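Local coordinates for uncharacterized protein (Acinetobacter baumannii, PDB 4PAR) that recognises 5-hydroxymethylcytosine in DNA and cuts the DNA, as a modification-dependent restriction endonuclease that couples a VSR-like nuclease domain to an SRA-like domain, at residues T170-I178 with V189-C200; R81-L89 with Y97-M107. The protein carries 3 engineered substitutions. All blocks are in the same frame, centred on the assembly; numbering follows the deposited sequence.

Contact 1: T170-I178 with V189-C200; sequences TEYNPQTYI and VVLKTTKDVCNC. With nucleotides of chain C.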
loop_
_atom_site.group_PDB
_atom_site.type_symbol
_atom_site.label_atom_id
_atom_site.label_comp_id
_atom_site.label_asym_id
_atom_site.label_seq_id
_atom_site.Cartn_x
_atom_site.Cartn_y
_atom_site.Cartn_z
ATOM N N THR F 170 0.562 -19.760 -25.195
ATOM C CA THR F 170 1.849 -19.953 -25.860
ATOM C C THR F 170 2.751 -18.722 -25.974
ATOM O O THR F 170 3.909 -18.848 -26.363
ATOM C CB THR F 170 1.644 -20.494 -27.285
ATOM O OG1 THR F 170 0.652 -19.708 -27.958
ATOM C CG2 THR F 170 1.201 -21.949 -27.245
ATOM N N GLU F 171 2.247 -17.540 -25.643
ATOM C CA GLU F 171 3.009 -16.325 -25.931
ATOM C C GLU F 171 4.128 -16.043 -24.922
ATOM O O GLU F 171 5.119 -15.401 -25.263
ATOM C CB GLU F 171 2.075 -15.114 -26.023
ATOM C CG GLU F 171 1.549 -14.596 -24.697
ATOM C CD GLU F 171 0.857 -13.254 -24.845
ATOM O OE1 GLU F 171 0.875 -12.699 -25.964
ATOM O OE2 GLU F 171 0.294 -12.755 -23.848
ATOM N N TYR F 172 3.978 -16.512 -23.688
ATOM C CA TYR F 172 5.007 -16.303 -22.669
ATOM C C TYR F 172 5.957 -17.499 -22.551
ATOM O O TYR F 172 6.910 -17.479 -21.769
ATOM C CB TYR F 172 4.357 -16.003 -21.316
ATOM C CG TYR F 172 3.650 -14.668 -21.280
ATOM C CD1 TYR F 172 4.192 -13.565 -21.921
ATOM C CD2 TYR F 172 2.436 -14.513 -20.620
ATOM C CE1 TYR F 172 3.554 -12.338 -21.902
ATOM C CE2 TYR F 172 1.789 -13.287 -20.594
ATOM C CZ TYR F 172 2.355 -12.203 -21.238
ATOM O OH TYR F 172 1.728 -10.975 -21.223
ATOM N N ASN F 173 5.695 -18.536 -23.340
ATOM C CA ASN F 173 6.504 -19.746 -23.303
ATOM C C ASN F 173 7.577 -19.737 -24.387
ATOM O O ASN F 173 7.265 -19.753 -25.578
ATOM C CB ASN F 173 5.615 -20.981 -23.452
ATOM C CG ASN F 173 6.323 -22.263 -23.061
ATOM O OD1 ASN F 173 7.524 -22.416 -23.275
ATOM N ND2 ASN F 173 5.576 -23.194 -22.478
ATOM N N PRO F 174 8.850 -19.726 -23.969
ATOM C CA PRO F 174 10.024 -19.634 -24.845
ATOM C C PRO F 174 10.051 -20.683 -25.957
ATOM O O PRO F 174 10.520 -20.392 -27.064
ATOM C CB PRO F 174 11.193 -19.848 -23.879
ATOM C CG PRO F 174 10.677 -19.420 -22.558
ATOM C CD PRO F 174 9.227 -19.793 -22.545
ATOM N N GLN F 175 9.559 -21.881 -25.655
ATOM C CA GLN F 175 9.576 -22.994 -26.599
ATOM C C GLN F 175 8.935 -22.607 -27.926
ATOM O O GLN F 175 9.388 -23.015 -28.994
ATOM C CB GLN F 175 8.862 -24.209 -26.004
ATOM C CG GLN F 175 8.870 -25.438 -26.902
ATOM C CD GLN F 175 10.274 -25.901 -27.250
ATOM O OE1 GLN F 175 11.172 -25.884 -26.410
ATOM N NE2 GLN F 175 10.468 -26.312 -28.497
ATOM N N THR F 176 7.889 -21.796 -27.848
ATOM C CA THR F 176 7.160 -21.380 -29.034
ATOM C C THR F 176 7.989 -20.457 -29.920
ATOM O O THR F 176 7.884 -20.505 -31.146
ATOM C CB THR F 176 5.858 -20.675 -28.651
ATOM O OG1 THR F 176 6.166 -19.451 -27.976
ATOM C CG2 THR F 176 5.039 -21.568 -27.731
ATOM N N TYR F 177 8.809 -19.614 -29.300
ATOM C CA TYR F 177 9.668 -18.704 -30.050
ATOM C C TYR F 177 10.899 -19.427 -30.588
ATOM O O TYR F 177 11.455 -19.042 -31.619
ATOM C CB TYR F 177 10.082 -17.512 -29.185
ATOM C CG TYR F 177 8.943 -16.569 -28.884
ATOM C CD1 TYR F 177 8.394 -15.771 -29.879
ATOM C CD2 TYR F 177 8.413 -16.475 -27.604
ATOM C CE1 TYR F 177 7.348 -14.906 -29.607
ATOM C CE2 TYR F 177 7.367 -15.615 -27.322
ATOM C CZ TYR F 177 6.839 -14.832 -28.327
ATOM O OH TYR F 177 5.798 -13.976 -28.052
ATOM N N ILE F 178 11.327 -20.471 -29.884
ATOM C CA ILE F 178 12.373 -21.341 -30.409
ATOM C C ILE F 178 11.848 -22.034 -31.666
ATOM O O ILE F 178 12.541 -22.111 -32.679
ATOM C CB ILE F 178 12.825 -22.389 -29.372
ATOM C CG1 ILE F 178 13.505 -21.705 -28.184
ATOM C CG2 ILE F 178 13.769 -23.392 -30.006
ATOM C CD1 ILE F 178 13.784 -22.633 -27.018
ATOM N N VAL F 189 7.270 -9.000 -28.372
ATOM C CA VAL F 189 7.628 -10.096 -27.482
ATOM C C VAL F 189 8.055 -9.633 -26.096
ATOM O O VAL F 189 9.061 -8.941 -25.935
ATOM C CB VAL F 189 8.757 -10.935 -28.080
ATOM C CG1 VAL F 189 9.159 -12.041 -27.115
ATOM C CG2 VAL F 189 8.320 -11.508 -29.416
ATOM N N VAL F 190 7.276 -10.028 -25.097
ATOM C CA VAL F 190 7.581 -9.729 -23.704
ATOM C C VAL F 190 7.560 -11.019 -22.900
ATOM O O VAL F 190 6.575 -11.753 -22.941
ATOM C CB VAL F 190 6.574 -8.738 -23.093
ATOM C CG1 VAL F 190 6.977 -8.393 -21.669
ATOM C CG2 VAL F 190 6.463 -7.478 -23.946
ATOM N N LEU F 191 8.637 -11.293 -22.168
ATOM C CA LEU F 191 8.738 -12.535 -21.401
ATOM C C LEU F 191 8.748 -12.253 -19.904
ATOM O O LEU F 191 9.154 -11.173 -19.474
ATOM C CB LEU F 191 9.984 -13.314 -21.811
ATOM C CG LEU F 191 9.968 -13.781 -23.264
ATOM C CD1 LEU F 191 11.201 -14.610 -23.567
ATOM C CD2 LEU F 191 8.696 -14.564 -23.555
ATOM N N LYS F 192 8.301 -13.229 -19.113
ATOM C CA LYS F 192 7.965 -12.970 -17.715
ATOM C C LYS F 192 9.191 -12.885 -16.807
ATOM O O LYS F 192 9.095 -12.371 -15.691
ATOM C CB LYS F 192 6.997 -14.039 -17.188
ATOM C CG LYS F 192 7.604 -15.422 -17.062
ATOM C CD LYS F 192 6.622 -16.448 -16.506
ATOM C CE LYS F 192 7.282 -17.820 -16.390
ATOM N NZ LYS F 192 6.356 -18.867 -15.879
ATOM N N THR F 193 10.336 -13.378 -17.277
ATOM C CA THR F 193 11.566 -13.310 -16.482
ATOM C C THR F 193 12.845 -13.495 -17.301
ATOM O O THR F 193 12.793 -13.795 -18.493
ATOM C CB THR F 193 11.555 -14.367 -15.364
ATOM O OG1 THR F 193 12.878 -14.517 -14.834
ATOM C CG2 THR F 193 11.079 -15.704 -15.906
ATOM N N THR F 194 13.992 -13.350 -16.641
ATOM C CA THR F 194 15.289 -13.432 -17.316
ATOM C C THR F 194 15.637 -14.861 -17.735
ATOM O O THR F 194 16.297 -15.078 -18.758
ATOM C CB THR F 194 16.433 -12.887 -16.429
ATOM O OG1 THR F 194 16.553 -13.683 -15.244
ATOM C CG2 THR F 194 16.170 -11.442 -16.038
ATOM N N LYS F 195 15.189 -15.833 -16.944
ATOM C CA LYS F 195 15.497 -17.229 -17.217
ATOM C C LYS F 195 14.869 -17.671 -18.534
ATOM O O LYS F 195 15.437 -18.489 -19.247
ATOM C CB LYS F 195 15.030 -18.135 -16.068
ATOM C CG LYS F 195 13.518 -18.246 -15.905
ATOM C CD LYS F 195 13.138 -19.270 -14.843
ATOM C CE LYS F 195 11.630 -19.392 -14.683
ATOM N NZ LYS F 195 11.259 -20.379 -13.629
ATOM N N ASP F 196 13.707 -17.118 -18.863
ATOM C CA ASP F 196 13.009 -17.507 -20.083
ATOM C C ASP F 196 13.729 -16.993 -21.324
ATOM O O ASP F 196 14.051 -17.764 -22.240
ATOM C CB ASP F 196 11.571 -16.993 -20.058
ATOM C CG ASP F 196 10.754 -17.604 -18.939
ATOM O OD1 ASP F 196 11.134 -18.681 -18.437
ATOM O OD2 ASP F 196 9.724 -17.011 -18.567
ATOM N N VAL F 197 13.986 -15.688 -21.342
ATOM C CA VAL F 197 14.671 -15.056 -22.462
ATOM C C VAL F 197 16.062 -15.667 -22.625
ATOM O O VAL F 197 16.551 -15.820 -23.745
ATOM C CB VAL F 197 14.747 -13.515 -22.280
ATOM C CG1 VAL F 197 14.953 -13.156 -20.829
ATOM C CG2 VAL F 197 15.829 -12.899 -23.158
ATOM N N CYS F 198 16.678 -16.050 -21.508
ATOM C CA CYS F 198 17.919 -16.818 -21.558
ATOM C C CYS F 198 17.718 -18.180 -22.231
ATOM O O CYS F 198 18.505 -18.570 -23.092
ATOM C CB CYS F 198 18.490 -17.015 -20.153
ATOM S SG CYS F 198 19.534 -15.665 -19.566
ATOM N N ASN F 199 16.662 -18.893 -21.842
ATOM C CA ASN F 199 16.388 -20.230 -22.375
ATOM C C ASN F 199 15.948 -20.214 -23.832
ATOM O O ASN F 199 15.823 -21.267 -24.464
ATOM C CB ASN F 199 15.316 -20.940 -21.544
ATOM C CG ASN F 199 15.756 -21.208 -20.121
ATOM O OD1 ASN F 199 16.948 -21.309 -19.832
ATOM N ND2 ASN F 199 14.789 -21.315 -19.216
ATOM N N CYS F 200 15.687 -19.021 -24.355
ATOM C CA CYS F 200 15.363 -18.870 -25.769
ATOM C C CYS F 200 16.580 -19.096 -26.654
ATOM O O CYS F 200 16.463 -19.570 -27.785
ATOM C CB CYS F 200 14.792 -17.481 -26.038
ATOM S SG CYS F 200 13.202 -17.203 -25.275
ATOM P P DA C 7 13.434 -11.272 -12.204
ATOM O OP1 DA C 7 13.279 -11.947 -13.511
ATOM O OP2 DA C 7 12.971 -9.876 -12.034
ATOM O "O5'" DA C 7 12.748 -12.171 -11.074
ATOM C "C5'" DA C 7 12.985 -13.563 -11.044
ATOM C "C4'" DA C 7 12.352 -14.196 -9.820
ATOM O "O4'" DA C 7 12.993 -13.694 -8.623
ATOM C "C3'" DA C 7 10.857 -13.938 -9.652
ATOM O "O3'" DA C 7 10.193 -15.174 -9.421
ATOM C "C2'" DA C 7 10.780 -13.011 -8.432
ATOM C "C1'" DA C 7 12.018 -13.415 -7.651
ATOM N N9 DA C 7 12.544 -12.367 -6.776
ATOM C C8 DA C 7 12.972 -11.128 -7.152
ATOM N N7 DA C 7 13.415 -10.394 -6.161
ATOM C C5 DA C 7 13.278 -11.209 -5.052
ATOM C C6 DA C 7 13.573 -11.010 -3.689
ATOM N N6 DA C 7 14.090 -9.876 -3.210
ATOM N N1 DA C 7 13.315 -12.026 -2.837
ATOM C C2 DA C 7 12.799 -13.162 -3.328
ATOM N N3 DA C 7 12.479 -13.465 -4.589
ATOM C C4 DA C 7 12.746 -12.435 -5.410
#

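Contact 2: R81-L89 with Y97-M107; sequences RNSKMEYSL and YSISQTESDAM. With nucleotides of chain A.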
loop_
_atom_site.group_PDB
_atom_site.type_symbol
_atom_site.label_atom_id
_atom_site.label_comp_id
_atom_site.label_asym_id
_atom_site.label_seq_id
_atom_site.Cartn_x
_atom_site.Cartn_y
_atom_site.Cartn_z
ATOM N N ARG F 81 -11.132 15.569 -12.766
ATOM C CA ARG F 81 -10.215 15.596 -11.661
ATOM C C ARG F 81 -10.410 14.346 -10.878
ATOM O O ARG F 81 -11.497 13.816 -10.798
ATOM C CB ARG F 81 -10.512 16.775 -10.765
ATOM C CG ARG F 81 -11.845 16.652 -10.057
ATOM C CD ARG F 81 -12.394 18.022 -9.710
ATOM N NE ARG F 81 -13.819 17.976 -9.415
ATOM C CZ ARG F 81 -14.323 17.990 -8.190
ATOM N NH1 ARG F 81 -13.510 18.057 -7.146
ATOM N NH2 ARG F 81 -15.639 17.947 -8.013
ATOM N N ASN F 82 -9.327 13.891 -10.287
ATOM C CA ASN F 82 -8.098 14.632 -10.416
ATOM C C ASN F 82 -7.009 13.802 -11.039
ATOM O O ASN F 82 -6.432 12.942 -10.396
ATOM C CB ASN F 82 -7.642 15.142 -9.062
ATOM C CG ASN F 82 -7.352 14.026 -8.100
ATOM O OD1 ASN F 82 -7.582 12.863 -8.406
ATOM N ND2 ASN F 82 -6.849 14.372 -6.927
ATOM N N SER F 83 -6.725 14.082 -12.298
ATOM C CA SER F 83 -5.750 13.320 -13.030
ATOM C C SER F 83 -4.446 14.064 -13.097
ATOM O O SER F 83 -4.407 15.274 -13.074
ATOM C CB SER F 83 -6.247 13.053 -14.438
ATOM O OG SER F 83 -6.082 14.198 -15.230
ATOM N N LYS F 84 -3.375 13.302 -13.188
ATOM C CA LYS F 84 -2.022 13.826 -13.308
ATOM C C LYS F 84 -1.748 14.227 -14.751
ATOM O O LYS F 84 -0.688 14.769 -15.069
ATOM C CB LYS F 84 -1.008 12.781 -12.835
ATOM C CG LYS F 84 -1.352 12.159 -11.483
ATOM C CD LYS F 84 -0.483 10.948 -11.175
ATOM C CE LYS F 84 -0.882 10.291 -9.860
ATOM N NZ LYS F 84 0.003 9.137 -9.530
ATOM N N MET F 85 -2.719 13.969 -15.623
ATOM C CA MET F 85 -2.543 14.216 -17.045
ATOM C C MET F 85 -2.613 15.696 -17.392
ATOM O O MET F 85 -2.936 16.534 -16.548
ATOM C CB MET F 85 -3.598 13.452 -17.846
ATOM C CG MET F 85 -3.574 11.945 -17.615
ATOM S SD MET F 85 -5.097 11.116 -18.108
ATOM C CE MET F 85 -4.985 11.186 -19.888
ATOM N N GLU F 86 -2.321 15.997 -18.653
ATOM C CA GLU F 86 -2.395 17.351 -19.181
ATOM C C GLU F 86 -2.626 17.305 -20.690
ATOM O O GLU F 86 -2.137 16.406 -21.385
ATOM C CB GLU F 86 -1.129 18.146 -18.840
ATOM C CG GLU F 86 0.168 17.552 -19.361
ATOM C CD GLU F 86 1.393 18.340 -18.914
ATOM O OE1 GLU F 86 1.327 18.999 -17.855
ATOM O OE2 GLU F 86 2.420 18.305 -19.625
ATOM N N TYR F 87 -3.362 18.294 -21.187
ATOM C CA TYR F 87 -3.836 18.310 -22.566
ATOM C C TYR F 87 -2.966 19.222 -23.408
ATOM O O TYR F 87 -2.962 20.436 -23.212
ATOM C CB TYR F 87 -5.298 18.768 -22.613
ATOM C CG TYR F 87 -6.005 18.533 -23.929
ATOM C CD1 TYR F 87 -6.114 17.256 -24.460
ATOM C CD2 TYR F 87 -6.594 19.583 -24.625
ATOM C CE1 TYR F 87 -6.770 17.031 -25.656
ATOM C CE2 TYR F 87 -7.253 19.368 -25.823
ATOM C CZ TYR F 87 -7.340 18.086 -26.330
ATOM O OH TYR F 87 -7.995 17.849 -27.517
ATOM N N SER F 88 -2.229 18.631 -24.343
ATOM C CA SER F 88 -1.280 19.377 -25.162
ATOM C C SER F 88 -1.298 18.915 -26.614
ATOM O O SER F 88 -1.824 17.848 -26.932
ATOM C CB SER F 88 0.133 19.244 -24.594
ATOM O OG SER F 88 1.074 19.911 -25.417
ATOM N N LEU F 89 -0.727 19.724 -27.497
ATOM C CA LEU F 89 -0.635 19.351 -28.900
ATOM C C LEU F 89 0.777 18.873 -29.224
ATOM O O LEU F 89 1.761 19.404 -28.707
ATOM C CB LEU F 89 -1.029 20.519 -29.803
ATOM C CG LEU F 89 -1.280 20.167 -31.271
ATOM C CD1 LEU F 89 -2.362 19.099 -31.402
ATOM C CD2 LEU F 89 -1.655 21.412 -32.059
ATOM N N TYR F 97 -2.847 13.624 -25.006
ATOM C CA TYR F 97 -2.802 13.642 -23.548
ATOM C C TYR F 97 -1.478 13.121 -23.041
ATOM O O TYR F 97 -1.036 12.049 -23.447
ATOM C CB TYR F 97 -3.933 12.805 -22.950
ATOM C CG TYR F 97 -5.325 13.253 -23.326
ATOM C CD1 TYR F 97 -5.907 12.832 -24.512
ATOM C CD2 TYR F 97 -6.062 14.080 -22.487
ATOM C CE1 TYR F 97 -7.179 13.225 -24.862
ATOM C CE2 TYR F 97 -7.339 14.480 -22.828
ATOM C CZ TYR F 97 -7.891 14.049 -24.020
ATOM O OH TYR F 97 -9.159 14.432 -24.384
ATOM N N SER F 98 -0.856 13.870 -22.138
ATOM C CA SER F 98 0.457 13.503 -21.631
ATOM C C SER F 98 0.508 13.594 -20.111
ATOM O O SER F 98 -0.478 13.940 -19.473
ATOM C CB SER F 98 1.527 14.396 -22.253
ATOM O OG SER F 98 1.200 15.762 -22.081
ATOM N N ILE F 99 1.660 13.273 -19.536
ATOM C CA ILE F 99 1.832 13.313 -18.092
ATOM C C ILE F 99 2.868 14.365 -17.732
ATOM O O ILE F 99 3.838 14.554 -18.467
ATOM C CB ILE F 99 2.281 11.949 -17.544
ATOM C CG1 ILE F 99 1.463 10.827 -18.177
ATOM C CG2 ILE F 99 2.174 11.910 -16.029
ATOM C CD1 ILE F 99 -0.026 10.950 -17.934
ATOM N N SER F 100 2.668 15.051 -16.612
ATOM C CA SER F 100 3.655 16.019 -16.137
ATOM C C SER F 100 5.001 15.340 -15.896
ATOM O O SER F 100 5.054 14.231 -15.364
ATOM C CB SER F 100 3.166 16.707 -14.861
ATOM O OG SER F 100 2.415 15.816 -14.052
ATOM N N GLN F 101 6.080 16.010 -16.300
ATOM C CA GLN F 101 7.435 15.459 -16.193
ATOM C C GLN F 101 7.783 15.032 -14.772
ATOM O O GLN F 101 8.592 14.128 -14.571
ATOM C CB GLN F 101 8.470 16.472 -16.689
ATOM C CG GLN F 101 8.570 16.596 -18.206
ATOM C CD GLN F 101 7.449 17.425 -18.817
ATOM O OE1 GLN F 101 6.317 17.424 -18.333
ATOM N NE2 GLN F 101 7.767 18.143 -19.888
ATOM N N THR F 102 7.171 15.693 -13.794
ATOM C CA THR F 102 7.339 15.322 -12.394
ATOM C C THR F 102 6.758 13.932 -12.129
ATOM O O THR F 102 7.340 13.137 -11.388
ATOM C CB THR F 102 6.676 16.351 -11.452
ATOM O OG1 THR F 102 5.346 16.638 -11.905
ATOM C CG2 THR F 102 7.483 17.642 -11.423
ATOM N N GLU F 103 5.614 13.640 -12.740
ATOM C CA GLU F 103 4.990 12.331 -12.588
ATOM C C GLU F 103 5.547 11.340 -13.607
ATOM O O GLU F 103 5.310 10.138 -13.511
ATOM C CB GLU F 103 3.469 12.437 -12.731
ATOM C CG GLU F 103 2.811 13.476 -11.827
ATOM C CD GLU F 103 2.579 12.981 -10.408
ATOM O OE1 GLU F 103 3.486 12.341 -9.835
ATOM O OE2 GLU F 103 1.483 13.235 -9.864
ATOM N N SER F 104 6.289 11.853 -14.582
ATOM C CA SER F 104 6.867 11.006 -15.618
ATOM C C SER F 104 8.102 10.259 -15.113
ATOM O O SER F 104 8.317 9.096 -15.460
ATOM C CB SER F 104 7.222 11.838 -16.855
ATOM O OG SER F 104 6.056 12.293 -17.524
ATOM N N ASP F 105 8.910 10.920 -14.289
ATOM C CA ASP F 105 10.100 10.271 -13.747
ATOM C C ASP F 105 9.720 9.339 -12.598
ATOM O O ASP F 105 10.551 8.579 -12.100
ATOM C CB ASP F 105 11.140 11.304 -13.293
ATOM C CG ASP F 105 10.640 12.195 -12.171
ATOM O OD1 ASP F 105 10.699 11.771 -10.997
ATOM O OD2 ASP F 105 10.208 13.330 -12.459
ATOM N N ALA F 106 8.462 9.407 -12.173
ATOM C CA ALA F 106 7.939 8.470 -11.187
ATOM C C ALA F 106 7.554 7.156 -11.858
ATOM O O ALA F 106 7.659 6.080 -11.271
ATOM C CB ALA F 106 6.745 9.070 -10.464
ATOM N N MET F 107 7.097 7.264 -13.098
ATOM C CA MET F 107 6.578 6.130 -13.854
ATOM C C MET F 107 7.606 5.464 -14.773
ATOM O O MET F 107 7.237 4.666 -15.629
ATOM C CB MET F 107 5.347 6.566 -14.640
ATOM C CG MET F 107 4.264 7.090 -13.712
ATOM S SD MET F 107 2.647 7.359 -14.447
ATOM C CE MET F 107 1.841 8.231 -13.103
ATOM P P DT A 13 -15.424 20.141 -3.733
ATOM O OP1 DT A 13 -14.368 21.176 -3.779
ATOM O OP2 DT A 13 -15.632 19.230 -4.879
ATOM O "O5'" DT A 13 -15.177 19.229 -2.452
ATOM C "C5'" DT A 13 -15.163 19.816 -1.164
ATOM C "C4'" DT A 13 -15.061 18.744 -0.101
ATOM O "O4'" DT A 13 -16.359 18.117 0.092
ATOM C "C3'" DT A 13 -14.094 17.605 -0.433
ATOM O "O3'" DT A 13 -13.326 17.293 0.711
ATOM C "C2'" DT A 13 -15.033 16.455 -0.803
ATOM C "C1'" DT A 13 -16.171 16.725 0.155
ATOM N N1 DT A 13 -17.453 16.037 -0.183
ATOM C C2 DT A 13 -18.211 15.516 0.840
ATOM O O2 DT A 13 -17.884 15.584 2.011
ATOM N N3 DT A 13 -19.372 14.910 0.446
ATOM C C4 DT A 13 -19.848 14.770 -0.840
ATOM O O4 DT A 13 -20.915 14.201 -1.084
ATOM C C5 DT A 13 -19.004 15.339 -1.872
ATOM C C7 DT A 13 -19.410 15.256 -3.311
ATOM C C6 DT A 13 -17.861 15.940 -1.497
#

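Contact 1: T170-I178 with V189-C200
Val189 packs against the Tyr177 ring, its forked methyls meeting the phenol. Val189 CG1 lies over one face of the ring, 4.2 Å from the Tyr177 ring centroid in a CH-pi contact and displaced toward the rim, while Val189 CG2 touches Tyr177 CE1 at 3.5 Å. With CG1 anti to the backbone N (chi1 178°), both methyls of Val189 reach the hydroxyl end of the ring. The hydroxyl itself is held within its own segment: Tyr177 OH donates to Glu171 O over 3.2 Å, in the carbonyl plane and on a lone pair, which ties helix 174-180 to the end of the preceding helix 168-171.

Pro174 adds a second apolar contact, its CB resting on Cys200 SG at 3.6 Å. One turn earlier on the facing helix, Asp196 CB meets Pro174 CG at 3.6 Å. Two other side chains lie against backbone carbonyl oxygens: Ile178 sets CD1 against Asn199 O, and the edge of the Tyr172 ring points to Val190 O, near the ring plane.

No hydrogen bond spans the segments; two side chains cap helix starts within them. Asn173 OD1 accepts from Gln175 N at 3.2 Å. Thr193 OG1 accepts weakly from Lys195 N and donates to OP1 of DA7 of chain C at 2.9 Å, so one hydroxyl links a helix start to the DNA backbone.

The axes of 174-178 and 194-200 approach to 9.2 Å and run in the same N-to-C sense, inclined by 23°. Strand 190-191 pairs antiparallel with strand 283-295, whose Met284 touches both Tyr172 and Val190.

Contact 2: R81-L89 with Y97-M107
Glu86 and Ser98 form the hydrogen-bonded pair of a short antiparallel hairpin. Ser98 N gives Glu86 O a nearly straight bond of 2.9 Å (172° at the hydrogen), whereas the return bond from Glu86 N to Ser98 O is more bent. Met85 with Ile99 and Tyr87 with Tyr97 are the non-hydrogen-bonded pairs on either side. Beyond the strands, Ser100 OG donates weakly to Lys84 O.

Tyr87 and Tyr97 share one face of the hairpin. Their rings meet obliquely, planes at 48°, with Tyr87 CD1 over a face of the Tyr97 ring, offset toward its rim. Tyr97 OH is gripped by the backbone N atoms of Glu75 and Gly76. Met85, bent at its thioether end (chi3 73°), turns CE back to Tyr97 CB at 3.6 Å, and its CG meets Ile99 CD1.

The extended chain of Lys84 crosses Glu103 at about a right angle, Lys84 CD 3.3 Å from Glu103 OE2, yet NZ stays beyond salt-bridge range. On the opposite face of the sheet from the tyrosines, Lys56 pairs with Glu86 OE2 and also bonds Ser98 OG. Four residues ahead of strand 85-87, Arg81 sends NH1 and NH2 weakly to one phosphate oxygen, OP2 of DT13 of chain A.

This is a beta hairpin of two strands, 85-87 and 97-99, running into helix 101-104 within the PvuRts1 I-like endonuclease region of the PDDEXK clan.

How the contacts relate
Contact 2 comes first in sequence, and the middle of the chain lies between it and contact 1: their centres are 33 Å apart and their nearest atoms about 14 Å apart. Contact 2 belongs to the nuclease region, while 189-200 of contact 1 falls in the SRA-related region. Each nevertheless reaches DNA through a phosphate oxygen, and each on a different DNA chain, chain C for contact 1 and chain A for contact 2. The two touches differ in strength: the one at contact 1 is a hydrogen bond, whereas those at contact 2 are weak, so the hold on DNA there is modest. The pair illustrates how one enzyme can meet DNA backbones at well-separated points.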